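Local structure of alkaline serine protease AL20 (Nesterenkonia abyssinica, 3CP7) at residues D5-I9 against F174-T179. The protein probably cleaves peptide bonds as a secreted trypsin-like serine endopeptidase that works under alkaline conditions. Numbering follows the deposited sequence.
Sequences DSPHI and FLGNGT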
loop_
_atom_site.group_PDB
_atom_site.type_symbol
_atom_site.label_atom_id
_atom_site.label_comp_id
_atom_site.label_asym_id
_atom_site.label_seq_id
_atom_site.Cartn_x
_atom_site.Cartn_y
_atom_site.Cartn_z
ATOM N N ASP A 5 3.414 28.694 -14.354
ATOM C CA ASP A 5 4.511 28.134 -15.137
ATOM C C ASP A 5 4.867 26.687 -14.809
ATOM O O ASP A 5 5.637 26.068 -15.526
ATOM C CB ASP A 5 5.738 29.035 -15.050
ATOM C CG ASP A 5 5.593 30.287 -15.893
ATOM O OD1 ASP A 5 5.024 30.195 -17.010
ATOM O OD2 ASP A 5 6.036 31.356 -15.430
ATOM N N SER A 6 4.318 26.150 -13.726
ATOM C CA SER A 6 4.617 24.771 -13.327
ATOM C C SER A 6 3.347 24.089 -12.826
ATOM O O SER A 6 3.254 23.752 -11.642
ATOM C CB SER A 6 5.712 24.748 -12.250
ATOM O OG SER A 6 5.326 25.504 -11.115
ATOM N N PRO A 7 2.349 23.903 -13.709
ATOM C CA PRO A 7 1.025 23.445 -13.289
ATOM C C PRO A 7 0.955 21.997 -12.812
ATOM O O PRO A 7 -0.066 21.597 -12.263
ATOM C CB PRO A 7 0.170 23.630 -14.549
ATOM C CG PRO A 7 1.148 23.524 -15.665
ATOM C CD PRO A 7 2.394 24.175 -15.163
ATOM N N HIS A 8 2.024 21.232 -13.020
ATOM C CA HIS A 8 2.113 19.907 -12.426
ATOM C C HIS A 8 2.219 19.982 -10.902
ATOM O O HIS A 8 1.831 19.038 -10.225
ATOM C CB HIS A 8 3.279 19.110 -13.019
ATOM C CG HIS A 8 4.567 19.874 -13.111
ATOM N ND1 HIS A 8 5.531 19.829 -12.127
ATOM C CD2 HIS A 8 5.059 20.688 -14.077
ATOM C CE1 HIS A 8 6.562 20.578 -12.483
ATOM N NE2 HIS A 8 6.303 21.105 -13.670
ATOM N N ILE A 9 2.730 21.097 -10.376
ATOM C CA ILE A 9 2.799 21.289 -8.917
ATOM C C ILE A 9 1.459 21.859 -8.446
ATOM O O ILE A 9 0.891 22.734 -9.109
ATOM C CB ILE A 9 3.934 22.253 -8.499
ATOM C CG1 ILE A 9 5.238 21.932 -9.237
ATOM C CG2 ILE A 9 4.135 22.170 -6.985
ATOM C CD1 ILE A 9 6.376 22.902 -8.944
ATOM N N PHE A 174 12.975 18.611 -6.944
ATOM C CA PHE A 174 13.488 18.327 -8.283
ATOM C C PHE A 174 15.001 18.401 -8.277
ATOM O O PHE A 174 15.586 19.322 -7.692
ATOM C CB PHE A 174 12.944 19.334 -9.299
ATOM C CG PHE A 174 11.450 19.350 -9.393
ATOM C CD1 PHE A 174 10.720 20.467 -9.014
ATOM C CD2 PHE A 174 10.774 18.238 -9.877
ATOM C CE1 PHE A 174 9.328 20.470 -9.119
ATOM C CE2 PHE A 174 9.379 18.230 -9.972
ATOM C CZ PHE A 174 8.659 19.348 -9.602
ATOM N N LEU A 175 15.626 17.417 -8.914
ATOM C CA LEU A 175 17.059 17.487 -9.162
ATOM C C LEU A 175 17.375 18.723 -10.002
ATOM O O LEU A 175 16.700 18.991 -10.997
ATOM C CB LEU A 175 17.543 16.213 -9.856
ATOM C CG LEU A 175 17.539 15.001 -8.921
ATOM C CD1 LEU A 175 17.537 13.687 -9.696
ATOM C CD2 LEU A 175 18.714 15.066 -7.962
ATOM N N GLY A 176 18.387 19.479 -9.583
ATOM C CA GLY A 176 18.856 20.628 -10.354
ATOM C C GLY A 176 18.128 21.926 -10.064
ATOM O O GLY A 176 17.491 22.067 -9.016
ATOM N N ASN A 177 18.221 22.891 -10.985
ATOM C CA ASN A 177 17.629 24.206 -10.741
ATOM C C ASN A 177 16.320 24.370 -11.495
ATOM O O ASN A 177 16.247 24.155 -12.711
ATOM C CB ASN A 177 18.615 25.368 -11.030
ATOM C CG ASN A 177 18.570 26.478 -9.930
ATOM O OD1 ASN A 177 17.614 27.246 -9.831
ATOM N ND2 ASN A 177 19.606 26.532 -9.101
ATOM N N GLY A 178 15.276 24.722 -10.754
ATOM C CA GLY A 178 13.969 24.985 -11.334
ATOM C C GLY A 178 12.980 23.838 -11.206
ATOM O O GLY A 178 13.253 22.822 -10.556
ATOM N N THR A 179 11.831 24.005 -11.850
ATOM C CA THR A 179 10.723 23.056 -11.737
ATOM C C THR A 179 10.737 21.926 -12.769
ATOM O O THR A 179 9.872 21.051 -12.732
ATOM C CB THR A 179 9.375 23.780 -11.859
ATOM O OG1 THR A 179 9.312 24.446 -13.125
ATOM C CG2 THR A 179 9.213 24.809 -10.754
HETATM O O HOH W 1 7.886 23.036 -14.947
#
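His8 and Thr179 meet through a shared water, which lies 2.8 Å from His8 NE2 and 2.7 Å from Thr179 OG1; no direct hydrogen bond joins segments 5-9 and 174-179. The water sits at the edge of the imidazole, in the ring plane. ND1, on the other side of CE1, is hydrogen-bonded to Asn26 OD1 in strand 19-27, and these two partners fix the ring's rotation. His8 CG stands between its own backbone N and carbonyl carbon (chi1 46°), which turns the ring back over the turn, with Ser6 C above one face near its rim. His8 CE1 leads toward the other segment, 3.4 Å from Thr179 O and 3.8 Å from Phe174 CZ. The imidazole and phenyl planes are turned 81° apart in an oblique aromatic pair. Thr179 O also sits 3.6 Å above the Phe174 ring, over its centre. Ile9 reaches Phe174 from the opposite direction: with CG1 anti to the carbonyl carbon and the chain extended beyond it (chi2 176°), Ile9 CD1 arrives at the phenyl edge, in plane, 3.8 Å from Phe174 CE1. The same methyl packs against Thr179 CG2, which with OG1 also bears on Ser6 CB. A type I turn from Ser6 to Ile9, closed by Ile9 N to Ser6 O, lets the side chains of Ser6, His8 and Ile9 all start toward segment 174-179. The contact joins the lead-in to barrel strand 9-16 with the loop leaving strand 172-175 of the second sheet, linking the two β-domains of a chymotrypsin-like fold. With an alanine at His8, the water would probably lose its imidazole partner, Asn26 OD1 its ND1 mate, and a gap would open beside Phe174 CZ. Cohesion thus rests on fitted side-chain shape and one water bridge, with Thr179 O held between imidazole edge and phenyl face.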